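Local coordinates for protein uncharacterized esterase YxiM (Bacillus subtilis, PDB 2O14) that is probably a hydrolase of the GDSL lipolytic family, an esterase-like SGNH domain joined to a galactose-binding-like domain, with its natural substrate unknown, at residues V108-N113 against Q201-A206; T164-G169 against P230-M235; M205-Q210 against D218-A223; A223-I228 against R263-K268; G269-L274 against K309-D314. All coordinates share one frame; numbering follows the deposited sequence.

Contact 1: residues V108-N113 against Q201-A206; sequences VFQVIN and QVRNMA
The guanidinium of Arg203 and the amide of Gln110 meet with their planes 74° apart: Gln110 CB lies at the guanidinium edge, in its plane, while Gln110 OE1 approaches obliquely and takes a weak hydrogen bond from Arg203 NH2 (2.9 Å, bent to 122° at the hydrogen). The amide is fixed mainly from its other end, where NE2 donates to Ala105 O and Tyr227 OH. The selenomethionine at Met205, bent at both its second and third torsions, carries its methyl CE against the backbone of 108-113, 3.6 Å from Phe109 O and 3.9 Å from Ile112 CG1. Ile112 crosses this chain at about a right angle, its CG2 resting 3.6 Å from Ala206 O. A water links the backbones, accepting from Ile112 N and donating to Asn204 O. Asn204 OD1 accepts from Ala206 N (3.3 Å), an Asx turn that bends the chain as it leaves the strand. Gln110 and Val111 form a classic beta bulge opposite Val103. The contact joins two domains: strand 108-115 edges the antiparallel sheet of the galactose-binding-like part, strand 201-204 edges the parallel sheet of the hydrolase part, and helix 220-225 packs beside them, Ala223 on Val108 and Phe109, Ile224 on Met205 just after strand 201-204.

Contact 2: residues T164-G169 against P230-M235; sequences TIYVGG and PGDYFM
Thr164 opens the pairing by giving its backbone N-H to Asp232 OD1 (2.7 Å), which it meets from above the carboxylate plane, 46° out of it. Its carbonyl O then accepts from Tyr233 N, so Asp232 continues the ladder with its side chain just before the regular strand begins. Over the Tyr166 ring lies Thr164 CG2, 4.0 Å above the centre. Ile165 pairs with Tyr233; with both its torsions near -60°, CD1 folds back to 3.5 Å from Tyr233 CB and touches the edge of that ring, while CG2 reaches Met235 CB. Tyr166 points to the other face, with Phe234. Its N donates to Tyr233 O (2.7 Å) and its O accepts from Met235 N, and Asp232 OD2 sits at its ring edge. A water accepts from Tyr166 OH and donates to Asp232 OD2, which also takes Lys229 N. Without this carboxylate, as with an alanine here, Thr164 N would probably lose its acceptor and the water its charged mate. Val167 CG1 lies 3.6 Å from Met235 O, and Gly168 N donates to that same oxygen (2.7 Å). Gly168 leaves space for the Phe234 ring: a CB there would come too close to CE1. Strand 233-237 is the middle one of the five-stranded parallel sheet and 164-169 its neighbour, with 271-275 and 201-204 on their outer sides; helix 220-225 covers the Tyr166 and Phe234 face through Ile224.

Contact 3: residues M205-Q210 against D218-A223; sequences MASGGQ and DGQLEA
Hydrogen bonds from Gln220 NE2 to Met205 O and Ser207 OG dominate this contact. The first is nearly straight (2.8 Å, 176° at the hydrogen) and flat at both ends: the donor lies in the carbonyl plane of Met205 and the acceptor in the amide plane of Gln220. The second, to Ser207 OG, is as short at 2.8 Å but bent to 138°, and counts as weak. A side chain extended beyond CG lets the first turn of helix 220-225 reach across to the loop, and two acceptors grip one buried amide nitrogen. The side chains of Gln210 and Gln220 run alongside each other in opposite directions. Gly219 is the N-cap residue of that helix, while Ser207 to Gln210 form a type II beta turn with Gly209 at positive phi. In SGNH hydrolases a glycine in the loop after the second strand commonly helps to form the oxyanion hole; consistent with this, Gly209 N makes a weak hydrogen bond to Ser171 OG, the probable nucleophile. Apolar packing is slighter: the selenomethionine methyl, Met205 CE, touches Ala223 CB (4.1 Å) about one helical turn on from Gln220.

Contact 4: residues A223-I228 against R263-K268; sequences AILKYI and RQVKAK
Gln264 meets Leu225 at about a right angle, its OE1 only 3.3 Å from the methyl CD1; the amide itself is turned to a polar partner on its own helix, NE2 donating to Asp260. The other methyl of this leucine, CD2, lies along the backbone, 3.7 Å from Gln264 O. One residue on, Val265 uses both branches: CG1, anti to the backbone N (chi1 171°), packs 3.6 Å from Ile228 CD1, and CG2 sits 4.0 Å from Leu225 CD2. The valine thus stands in the angle between these two side chains, with Ile228 crossing it nearly perpendicularly. Past the helix, Lys268 bends at chi2 (-70°) and lays its aliphatic chain back over the end of helix 220-225. Its CG lies 3.9 Å from Ile228 CG2, and its CE comes to 3.4 Å from Leu225 O. Ile228 N bonds back four residues to Ile224 O, Lys268 N three residues to Val265 O. Two helix ends are thereby set side by side on one face of the parallel sheet, where Ile228 and Val265 both also touch Phe234. No hydrogen bond crosses between the segments, so the contact relies on shape and apolar burial: Ile228 and Val265 pack inward, toward the sheet, while the methylenes of Lys268 cover the outer margin and probably leave its ammonium end toward solvent.

Contact 5: residues G269-L274 against K309-D314; sequences GADVIL and KTYLID
Thr310 fits against the shoulder between Val272 and Leu274. Its CB is 3.4 Å from Val272 O, and its CG2 touches Val272 CB. Its OG1 lies 3.5 Å from Leu274 CD1, with the leucine crossing at about a right angle. The hydroxyl, placed between backbone N and carbonyl carbon (chi1 71°), turns back to donate to Tyr311 O. That oxygen therefore holds two donors, Leu274 N and Thr310 OG1, arriving from opposite faces of its plane. Replaced by an alanine, this threonine would probably leave Tyr311 O with one donor fewer and a gap beside Val272 and Leu274. On the opposite face of the sheet, Ile273 is the bump: CG1 presses on Tyr311 CB (3.8 Å) and CG2 on Ile313 CG1 (3.7 Å), so it fills the hollow between alternate side chains of the neighbouring strand. The Tyr311 ring swings back toward the start of strand 271-275 and receives Asp271 CB at its edge. Leu312, back on the Leu274 side, hooks CD1 over Leu274 O (3.5 Å). The backbone bonds Tyr311 N to Val272 O, Leu274 N to Tyr311 O and Ile313 N to Leu274 O make a parallel ladder, closing the beta-alpha-beta unit whose helix is 298-307. Helix 251-266 packs on the Leu274 side, helix 345-361 on the Ile273 side. Chemically, the hydrogen bonds between the segments are all backbone bonds, so the side chains interlock mainly through hydrocarbon on both faces.

In the fold
From the N terminus, residues 108-113, on an edge strand of the galactose-binding-like domain, open contact 1, which closes on 201-206 and bridges the two domains. Contact 2 opens at 164-169, before contact 1 has closed, so the two cross; its return at 230-235 encloses contact 3, which closes the short excursion through helix 212-217. Contact 3 shares Met205 and Ala206 with contact 1 and Ala223 with contact 4. Contact 4 starts before contact 2 closes, crossing it, and ends at 263-268, setting two helix ends over the sheet. Contact 5 follows in series and adds edge strand 311-313. Contacts 1, 2 and 5 all reach the same parallel sheet.

Contact 1: residues V108-N113 against Q201-A206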
# COMPACT_ATOMS: atom_id res chain seq x y z
N VAL A 108 -10.52 -3.03 -8.00
CA VAL A 108 -9.96 -2.98 -6.65
C VAL A 108 -8.76 -2.04 -6.53
O VAL A 108 -8.16 -1.66 -7.54
CB VAL A 108 -9.50 -4.38 -6.17
CG1 VAL A 108 -10.67 -5.35 -6.16
CG2 VAL A 108 -8.39 -4.91 -7.08
N PHE A 109 -8.41 -1.68 -5.30
CA PHE A 109 -7.27 -0.81 -5.08
C PHE A 109 -5.98 -1.50 -5.52
O PHE A 109 -5.84 -2.72 -5.35
CB PHE A 109 -7.14 -0.46 -3.59
CG PHE A 109 -8.13 0.57 -3.12
CD1 PHE A 109 -8.18 1.82 -3.72
CD2 PHE A 109 -8.97 0.30 -2.05
CE1 PHE A 109 -9.05 2.81 -3.25
CE2 PHE A 109 -9.85 1.28 -1.57
CZ PHE A 109 -9.89 2.54 -2.17
N GLN A 110 -5.05 -0.74 -6.08
CA GLN A 110 -3.77 -1.28 -6.52
C GLN A 110 -2.64 -0.53 -5.78
O GLN A 110 -1.66 -1.15 -5.37
CB GLN A 110 -3.59 -1.11 -8.03
CG GLN A 110 -4.62 -1.83 -8.90
CD GLN A 110 -4.49 -3.34 -8.87
OE1 GLN A 110 -3.40 -3.88 -8.71
NE2 GLN A 110 -5.60 -4.04 -9.07
N VAL A 111 -2.78 0.78 -5.64
CA VAL A 111 -1.78 1.59 -4.93
C VAL A 111 -2.53 2.47 -3.92
O VAL A 111 -3.52 3.11 -4.27
CB VAL A 111 -0.98 2.52 -5.90
CG1 VAL A 111 0.15 3.20 -5.13
CG2 VAL A 111 -0.41 1.71 -7.06
N ILE A 112 -2.05 2.50 -2.68
CA ILE A 112 -2.73 3.27 -1.65
C ILE A 112 -2.10 4.61 -1.25
O ILE A 112 -0.92 4.69 -0.92
CB ILE A 112 -2.90 2.44 -0.35
CG1 ILE A 112 -3.71 1.16 -0.63
CG2 ILE A 112 -3.59 3.28 0.72
CD1 ILE A 112 -5.13 1.42 -1.14
N ASN A 113 -2.93 5.65 -1.29
CA ASN A 113 -2.54 7.00 -0.88
C ASN A 113 -1.21 7.58 -1.36
O ASN A 113 -0.34 7.90 -0.55
CB ASN A 113 -2.59 7.10 0.65
CG ASN A 113 -4.01 6.98 1.20
OD1 ASN A 113 -4.20 6.56 2.33
ND2 ASN A 113 -5.00 7.38 0.40
N GLN A 201 7.58 -9.75 -4.13
CA GLN A 201 7.16 -8.43 -4.57
C GLN A 201 6.57 -7.92 -3.26
O GLN A 201 6.07 -8.71 -2.46
CB GLN A 201 6.04 -8.51 -5.62
CG GLN A 201 6.50 -8.68 -7.06
CD GLN A 201 7.47 -7.59 -7.48
OE1 GLN A 201 8.68 -7.73 -7.30
NE2 GLN A 201 6.95 -6.49 -8.02
N VAL A 202 6.64 -6.62 -3.03
CA VAL A 202 6.07 -6.08 -1.81
C VAL A 202 4.98 -5.08 -2.16
O VAL A 202 5.23 -4.09 -2.84
CB VAL A 202 7.14 -5.35 -0.95
CG1 VAL A 202 6.50 -4.78 0.30
CG2 VAL A 202 8.26 -6.31 -0.58
N ARG A 203 3.75 -5.36 -1.73
CA ARG A 203 2.65 -4.45 -1.99
C ARG A 203 2.14 -3.95 -0.65
O ARG A 203 1.40 -4.64 0.05
CB ARG A 203 1.53 -5.16 -2.77
CG ARG A 203 1.92 -5.60 -4.18
CD ARG A 203 0.78 -6.33 -4.87
NE ARG A 203 -0.34 -5.44 -5.17
CZ ARG A 203 -0.50 -4.79 -6.31
NH1 ARG A 203 0.39 -4.92 -7.28
NH2 ARG A 203 -1.54 -3.98 -6.47
N ASN A 204 2.55 -2.74 -0.29
CA ASN A 204 2.18 -2.12 0.98
C ASN A 204 0.82 -1.44 0.87
O ASN A 204 0.72 -0.29 0.42
CB ASN A 204 3.24 -1.09 1.38
CG ASN A 204 3.06 -0.59 2.79
OD1 ASN A 204 2.08 -0.92 3.45
ND2 ASN A 204 4.01 0.20 3.27
N MSE A 205 -0.22 -2.15 1.30
CA MSE A 205 -1.59 -1.65 1.22
C MSE A 205 -2.07 -0.94 2.49
O MSE A 205 -3.24 -0.58 2.59
CB MSE A 205 -2.55 -2.81 0.90
CG MSE A 205 -2.17 -3.63 -0.32
SE MSE A 205 -1.83 -2.54 -1.92
CE MSE A 205 -3.67 -2.23 -2.47
N ALA A 206 -1.17 -0.73 3.44
CA ALA A 206 -1.52 -0.07 4.69
C ALA A 206 -1.94 1.37 4.41
O ALA A 206 -1.59 1.93 3.37
CB ALA A 206 -0.32 -0.09 5.63
O HOH W 1 0.23 0.90 -2.02

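Contact 2: residues T164-G169 against P230-M235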
# COMPACT_ATOMS: atom_id res chain seq x y z
N THR A 164 4.35 -12.61 -3.73
CA THR A 164 4.26 -11.28 -3.13
C THR A 164 3.96 -11.24 -1.64
O THR A 164 3.30 -12.12 -1.10
CB THR A 164 3.14 -10.47 -3.82
OG1 THR A 164 3.29 -10.55 -5.25
CG2 THR A 164 3.20 -9.01 -3.38
N ILE A 165 4.45 -10.18 -1.00
CA ILE A 165 4.20 -9.95 0.41
C ILE A 165 3.17 -8.81 0.43
O ILE A 165 3.49 -7.69 0.04
CB ILE A 165 5.44 -9.43 1.16
CG1 ILE A 165 6.59 -10.43 1.06
CG2 ILE A 165 5.09 -9.17 2.63
CD1 ILE A 165 6.32 -11.72 1.76
N TYR A 166 1.94 -9.10 0.85
CA TYR A 166 0.91 -8.07 0.91
C TYR A 166 0.92 -7.51 2.33
O TYR A 166 0.73 -8.26 3.29
CB TYR A 166 -0.46 -8.67 0.58
CG TYR A 166 -0.58 -9.13 -0.85
CD1 TYR A 166 -0.95 -8.25 -1.87
CD2 TYR A 166 -0.28 -10.45 -1.20
CE1 TYR A 166 -1.02 -8.67 -3.19
CE2 TYR A 166 -0.34 -10.87 -2.52
CZ TYR A 166 -0.71 -9.98 -3.51
OH TYR A 166 -0.76 -10.40 -4.82
N VAL A 167 1.14 -6.21 2.45
CA VAL A 167 1.20 -5.59 3.77
C VAL A 167 -0.04 -4.79 4.16
O VAL A 167 -0.52 -3.95 3.40
CB VAL A 167 2.42 -4.65 3.89
CG1 VAL A 167 2.60 -4.19 5.33
CG2 VAL A 167 3.68 -5.36 3.40
N GLY A 168 -0.54 -5.06 5.36
CA GLY A 168 -1.69 -4.34 5.88
C GLY A 168 -1.22 -3.57 7.11
O GLY A 168 -0.36 -4.05 7.85
N GLY A 169 -1.75 -2.37 7.33
CA GLY A 169 -1.33 -1.61 8.49
C GLY A 169 -1.86 -0.20 8.54
O GLY A 169 -2.79 0.15 7.80
N PRO A 230 -1.45 -19.20 -2.71
CA PRO A 230 -0.43 -20.00 -2.04
C PRO A 230 0.97 -19.51 -2.40
O PRO A 230 1.26 -19.23 -3.57
CB PRO A 230 -0.70 -21.41 -2.56
CG PRO A 230 -2.18 -21.42 -2.72
CD PRO A 230 -2.45 -20.07 -3.37
N GLY A 231 1.82 -19.39 -1.39
CA GLY A 231 3.17 -18.92 -1.62
C GLY A 231 3.37 -17.51 -1.12
O GLY A 231 4.47 -17.13 -0.70
N ASP A 232 2.29 -16.72 -1.15
CA ASP A 232 2.35 -15.33 -0.70
C ASP A 232 2.22 -15.20 0.82
O ASP A 232 1.89 -16.16 1.52
CB ASP A 232 1.23 -14.50 -1.34
CG ASP A 232 1.32 -14.47 -2.86
OD1 ASP A 232 2.44 -14.49 -3.40
OD2 ASP A 232 0.25 -14.40 -3.50
N TYR A 233 2.49 -14.00 1.31
CA TYR A 233 2.39 -13.70 2.73
C TYR A 233 1.55 -12.45 2.94
O TYR A 233 1.68 -11.47 2.20
CB TYR A 233 3.78 -13.49 3.35
CG TYR A 233 4.55 -14.76 3.57
CD1 TYR A 233 4.15 -15.69 4.53
CD2 TYR A 233 5.69 -15.05 2.83
CE1 TYR A 233 4.87 -16.86 4.76
CE2 TYR A 233 6.42 -16.22 3.04
CZ TYR A 233 6.00 -17.12 4.01
OH TYR A 233 6.72 -18.28 4.22
N PHE A 234 0.67 -12.49 3.93
CA PHE A 234 -0.15 -11.33 4.28
C PHE A 234 0.46 -10.84 5.58
O PHE A 234 0.24 -11.44 6.64
CB PHE A 234 -1.61 -11.72 4.48
CG PHE A 234 -2.48 -10.61 5.01
CD1 PHE A 234 -2.30 -9.29 4.57
CD2 PHE A 234 -3.50 -10.87 5.93
CE1 PHE A 234 -3.13 -8.26 5.03
CE2 PHE A 234 -4.34 -9.84 6.39
CZ PHE A 234 -4.15 -8.53 5.94
N MSE A 235 1.24 -9.77 5.51
CA MSE A 235 1.89 -9.21 6.69
C MSE A 235 0.98 -8.12 7.22
O MSE A 235 0.84 -7.06 6.61
CB MSE A 235 3.25 -8.65 6.30
CG MSE A 235 4.13 -8.31 7.48
SE MSE A 235 5.98 -8.48 6.99
CE MSE A 235 6.33 -10.20 7.79
O HOH W 2 -0.04 -12.87 -5.54

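Contact 3: residues M205-Q210 against D218-A223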
# COMPACT_ATOMS: atom_id res chain seq x y z
N MSE A 205 -0.22 -2.15 1.30
CA MSE A 205 -1.59 -1.65 1.22
C MSE A 205 -2.07 -0.94 2.49
O MSE A 205 -3.24 -0.58 2.59
CB MSE A 205 -2.55 -2.81 0.90
CG MSE A 205 -2.17 -3.63 -0.32
SE MSE A 205 -1.83 -2.54 -1.92
CE MSE A 205 -3.67 -2.23 -2.47
N ALA A 206 -1.17 -0.73 3.44
CA ALA A 206 -1.52 -0.07 4.69
C ALA A 206 -1.94 1.37 4.41
O ALA A 206 -1.59 1.93 3.37
CB ALA A 206 -0.32 -0.09 5.63
N SER A 207 -2.69 1.96 5.33
CA SER A 207 -3.14 3.34 5.16
C SER A 207 -3.16 4.07 6.50
O SER A 207 -3.41 3.47 7.55
CB SER A 207 -4.54 3.38 4.54
OG SER A 207 -5.49 2.76 5.38
N GLY A 208 -2.89 5.37 6.47
CA GLY A 208 -2.87 6.15 7.69
C GLY A 208 -4.16 6.18 8.48
O GLY A 208 -5.24 6.38 7.92
N GLY A 209 -4.05 5.97 9.79
CA GLY A 209 -5.21 5.99 10.67
C GLY A 209 -6.18 4.82 10.55
O GLY A 209 -7.28 4.88 11.10
N GLN A 210 -5.77 3.76 9.87
CA GLN A 210 -6.65 2.61 9.69
C GLN A 210 -6.74 1.67 10.89
O GLN A 210 -5.80 1.53 11.68
CB GLN A 210 -6.23 1.81 8.45
CG GLN A 210 -7.27 0.77 8.01
CD GLN A 210 -8.62 1.38 7.70
OE1 GLN A 210 -8.99 1.57 6.54
NE2 GLN A 210 -9.35 1.73 8.75
N ASP A 218 -13.63 -1.60 4.00
CA ASP A 218 -13.59 -0.54 3.01
C ASP A 218 -12.71 -0.66 1.77
O ASP A 218 -12.36 0.35 1.16
CB ASP A 218 -13.36 0.80 3.72
CG ASP A 218 -14.47 1.13 4.72
OD1 ASP A 218 -15.65 0.93 4.37
OD2 ASP A 218 -14.19 1.59 5.85
N GLY A 219 -12.35 -1.89 1.38
CA GLY A 219 -11.56 -2.05 0.17
C GLY A 219 -10.16 -2.65 0.24
O GLY A 219 -9.75 -3.37 -0.67
N GLN A 220 -9.42 -2.35 1.30
CA GLN A 220 -8.06 -2.86 1.42
C GLN A 220 -7.98 -4.39 1.45
O GLN A 220 -7.15 -4.97 0.75
CB GLN A 220 -7.37 -2.25 2.65
CG GLN A 220 -6.82 -0.86 2.37
CD GLN A 220 -6.68 -0.00 3.61
OE1 GLN A 220 -7.68 0.41 4.20
NE2 GLN A 220 -5.44 0.27 4.01
N LEU A 221 -8.82 -5.05 2.23
CA LEU A 221 -8.77 -6.51 2.26
C LEU A 221 -9.22 -7.09 0.93
O LEU A 221 -8.63 -8.05 0.44
CB LEU A 221 -9.65 -7.07 3.38
CG LEU A 221 -9.57 -8.60 3.48
CD1 LEU A 221 -8.17 -9.01 3.92
CD2 LEU A 221 -10.61 -9.10 4.47
N GLU A 222 -10.27 -6.51 0.35
CA GLU A 222 -10.78 -7.00 -0.93
C GLU A 222 -9.70 -6.95 -2.00
O GLU A 222 -9.56 -7.88 -2.80
CB GLU A 222 -11.98 -6.16 -1.41
CG GLU A 222 -12.51 -6.61 -2.78
CD GLU A 222 -13.61 -5.72 -3.33
OE1 GLU A 222 -13.89 -4.66 -2.74
OE2 GLU A 222 -14.20 -6.08 -4.37
N ALA A 223 -8.93 -5.86 -2.01
CA ALA A 223 -7.84 -5.68 -2.97
C ALA A 223 -6.79 -6.77 -2.86
O ALA A 223 -6.21 -7.20 -3.86
CB ALA A 223 -7.19 -4.31 -2.77

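Contact 4: residues A223-I228 against R263-K268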
# COMPACT_ATOMS: atom_id res chain seq x y z
N ALA A 223 -8.93 -5.86 -2.01
CA ALA A 223 -7.84 -5.68 -2.97
C ALA A 223 -6.79 -6.77 -2.86
O ALA A 223 -6.21 -7.20 -3.86
CB ALA A 223 -7.19 -4.31 -2.77
N ILE A 224 -6.51 -7.20 -1.63
CA ILE A 224 -5.52 -8.24 -1.40
C ILE A 224 -6.07 -9.64 -1.70
O ILE A 224 -5.36 -10.47 -2.25
CB ILE A 224 -5.00 -8.20 0.05
CG1 ILE A 224 -4.27 -6.88 0.30
CG2 ILE A 224 -4.09 -9.40 0.32
CD1 ILE A 224 -3.85 -6.67 1.74
N LEU A 225 -7.32 -9.89 -1.33
CA LEU A 225 -7.95 -11.18 -1.58
C LEU A 225 -8.10 -11.45 -3.07
O LEU A 225 -8.23 -12.59 -3.50
CB LEU A 225 -9.32 -11.24 -0.90
CG LEU A 225 -9.27 -11.31 0.63
CD1 LEU A 225 -10.66 -11.11 1.22
CD2 LEU A 225 -8.68 -12.65 1.06
N LYS A 226 -8.09 -10.37 -3.84
CA LYS A 226 -8.22 -10.46 -5.29
C LYS A 226 -7.04 -11.21 -5.92
O LYS A 226 -7.21 -11.91 -6.91
CB LYS A 226 -8.28 -9.05 -5.88
CG LYS A 226 -8.37 -8.98 -7.40
CD LYS A 226 -9.81 -9.14 -7.89
CE LYS A 226 -9.89 -8.97 -9.40
NZ LYS A 226 -11.29 -9.08 -9.88
N TYR A 227 -5.86 -11.07 -5.33
CA TYR A 227 -4.67 -11.70 -5.90
C TYR A 227 -3.87 -12.65 -5.01
O TYR A 227 -3.16 -13.52 -5.53
CB TYR A 227 -3.72 -10.62 -6.41
CG TYR A 227 -4.36 -9.64 -7.37
CD1 TYR A 227 -4.73 -10.03 -8.65
CD2 TYR A 227 -4.58 -8.31 -6.99
CE1 TYR A 227 -5.31 -9.12 -9.54
CE2 TYR A 227 -5.16 -7.39 -7.87
CZ TYR A 227 -5.52 -7.80 -9.15
OH TYR A 227 -6.08 -6.90 -10.03
N ILE A 228 -3.95 -12.49 -3.70
CA ILE A 228 -3.18 -13.35 -2.81
C ILE A 228 -3.46 -14.84 -3.04
O ILE A 228 -4.61 -15.24 -3.22
CB ILE A 228 -3.42 -12.98 -1.32
CG1 ILE A 228 -2.24 -13.45 -0.47
CG2 ILE A 228 -4.72 -13.58 -0.84
CD1 ILE A 228 -2.22 -12.87 0.94
N ARG A 263 -8.71 -15.82 8.37
CA ARG A 263 -9.37 -16.98 7.79
C ARG A 263 -9.62 -16.81 6.30
O ARG A 263 -9.40 -17.73 5.51
CB ARG A 263 -10.68 -17.27 8.53
CG ARG A 263 -10.44 -17.71 9.97
CD ARG A 263 -11.70 -18.18 10.66
NE ARG A 263 -11.38 -18.80 11.94
CZ ARG A 263 -12.29 -19.29 12.79
NH1 ARG A 263 -13.58 -19.23 12.49
NH2 ARG A 263 -11.89 -19.84 13.93
N GLN A 264 -10.06 -15.62 5.91
CA GLN A 264 -10.32 -15.35 4.50
C GLN A 264 -9.03 -15.47 3.70
O GLN A 264 -9.03 -16.03 2.61
CB GLN A 264 -10.92 -13.96 4.32
CG GLN A 264 -12.35 -13.85 4.79
CD GLN A 264 -13.03 -12.62 4.24
OE1 GLN A 264 -13.09 -12.43 3.03
NE2 GLN A 264 -13.55 -11.77 5.12
N VAL A 265 -7.93 -14.95 4.25
CA VAL A 265 -6.66 -15.03 3.54
C VAL A 265 -6.18 -16.48 3.51
O VAL A 265 -5.70 -16.95 2.48
CB VAL A 265 -5.59 -14.13 4.19
CG1 VAL A 265 -4.22 -14.41 3.56
CG2 VAL A 265 -5.96 -12.66 3.99
N LYS A 266 -6.30 -17.19 4.62
CA LYS A 266 -5.87 -18.58 4.67
C LYS A 266 -6.72 -19.41 3.71
O LYS A 266 -6.26 -20.42 3.19
CB LYS A 266 -5.98 -19.14 6.09
CG LYS A 266 -4.77 -18.83 6.96
CD LYS A 266 -5.00 -19.32 8.39
CE LYS A 266 -3.71 -19.30 9.20
NZ LYS A 266 -2.72 -20.28 8.69
N ALA A 267 -7.95 -18.98 3.48
CA ALA A 267 -8.84 -19.70 2.57
C ALA A 267 -8.31 -19.63 1.14
O ALA A 267 -8.70 -20.42 0.29
CB ALA A 267 -10.25 -19.11 2.64
N LYS A 268 -7.41 -18.68 0.88
CA LYS A 268 -6.83 -18.51 -0.45
C LYS A 268 -5.56 -19.35 -0.58
O LYS A 268 -4.96 -19.41 -1.65
CB LYS A 268 -6.48 -17.04 -0.70
CG LYS A 268 -7.67 -16.10 -0.72
CD LYS A 268 -8.55 -16.31 -1.94
CE LYS A 268 -9.64 -15.25 -2.00
NZ LYS A 268 -10.47 -15.37 -3.23

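Contact 5: residues G269-L274 against K309-D314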
# COMPACT_ATOMS: atom_id res chain seq x y z
N GLY A 269 -5.15 -19.98 0.52
CA GLY A 269 -3.96 -20.81 0.49
C GLY A 269 -2.69 -20.06 0.85
O GLY A 269 -1.61 -20.65 0.90
N ALA A 270 -2.81 -18.76 1.09
CA ALA A 270 -1.65 -17.93 1.45
C ALA A 270 -1.41 -18.00 2.95
O ALA A 270 -2.25 -18.50 3.70
CB ALA A 270 -1.89 -16.49 1.02
N ASP A 271 -0.26 -17.50 3.40
CA ASP A 271 0.07 -17.51 4.82
C ASP A 271 -0.06 -16.13 5.45
O ASP A 271 0.02 -15.11 4.76
CB ASP A 271 1.49 -18.05 5.04
CG ASP A 271 1.60 -19.53 4.77
OD1 ASP A 271 0.75 -20.29 5.28
OD2 ASP A 271 2.53 -19.94 4.04
N VAL A 272 -0.26 -16.11 6.76
CA VAL A 272 -0.41 -14.86 7.48
C VAL A 272 0.66 -14.65 8.54
O VAL A 272 0.98 -15.56 9.31
CB VAL A 272 -1.77 -14.80 8.20
CG1 VAL A 272 -1.90 -13.47 8.93
CG2 VAL A 272 -2.90 -14.98 7.21
N ILE A 273 1.22 -13.44 8.56
CA ILE A 273 2.24 -13.07 9.54
C ILE A 273 1.70 -11.87 10.30
O ILE A 273 1.63 -10.76 9.75
CB ILE A 273 3.57 -12.66 8.87
CG1 ILE A 273 4.13 -13.81 8.04
CG2 ILE A 273 4.57 -12.24 9.95
CD1 ILE A 273 5.29 -13.41 7.16
N LEU A 274 1.33 -12.08 11.56
CA LEU A 274 0.82 -10.99 12.39
C LEU A 274 1.97 -10.30 13.12
O LEU A 274 2.94 -10.95 13.50
CB LEU A 274 -0.18 -11.52 13.42
CG LEU A 274 -1.46 -12.19 12.91
CD1 LEU A 274 -2.26 -12.68 14.10
CD2 LEU A 274 -2.28 -11.21 12.08
N LYS A 309 -3.25 -20.15 14.30
CA LYS A 309 -2.01 -20.72 13.80
C LYS A 309 -1.36 -19.90 12.69
O LYS A 309 -1.17 -20.37 11.57
CB LYS A 309 -2.26 -22.15 13.31
CG LYS A 309 -2.87 -23.05 14.37
CD LYS A 309 -3.15 -24.44 13.82
CE LYS A 309 -3.82 -25.31 14.88
NZ LYS A 309 -2.97 -25.44 16.10
N THR A 310 -1.01 -18.66 13.00
CA THR A 310 -0.36 -17.79 12.03
C THR A 310 1.07 -17.56 12.50
O THR A 310 1.42 -17.92 13.63
CB THR A 310 -1.05 -16.42 11.95
OG1 THR A 310 -0.77 -15.67 13.14
CG2 THR A 310 -2.56 -16.59 11.80
N TYR A 311 1.91 -16.99 11.64
CA TYR A 311 3.28 -16.68 12.03
C TYR A 311 3.17 -15.41 12.86
O TYR A 311 2.19 -14.67 12.72
CB TYR A 311 4.15 -16.44 10.79
CG TYR A 311 4.47 -17.70 10.02
CD1 TYR A 311 5.29 -18.69 10.57
CD2 TYR A 311 3.93 -17.92 8.76
CE1 TYR A 311 5.57 -19.86 9.86
CE2 TYR A 311 4.21 -19.09 8.04
CZ TYR A 311 5.03 -20.05 8.60
OH TYR A 311 5.30 -21.21 7.90
N LEU A 312 4.15 -15.15 13.71
CA LEU A 312 4.09 -13.98 14.57
C LEU A 312 5.43 -13.30 14.79
O LEU A 312 6.42 -13.94 15.16
CB LEU A 312 3.51 -14.35 15.94
CG LEU A 312 3.49 -13.25 17.01
CD1 LEU A 312 2.41 -12.24 16.67
CD2 LEU A 312 3.23 -13.87 18.38
N ILE A 313 5.45 -11.99 14.57
CA ILE A 313 6.64 -11.17 14.78
C ILE A 313 6.24 -10.26 15.93
O ILE A 313 5.36 -9.41 15.76
CB ILE A 313 6.96 -10.27 13.56
CG1 ILE A 313 7.18 -11.13 12.31
CG2 ILE A 313 8.21 -9.45 13.85
CD1 ILE A 313 8.36 -12.06 12.40
N ASP A 314 6.85 -10.44 17.09
CA ASP A 314 6.51 -9.61 18.24
C ASP A 314 7.35 -8.34 18.16
O ASP A 314 8.18 -8.07 19.03
CB ASP A 314 6.82 -10.34 19.55
CG ASP A 314 5.95 -9.87 20.70
OD1 ASP A 314 5.51 -8.70 20.68
OD2 ASP A 314 5.72 -10.67 21.63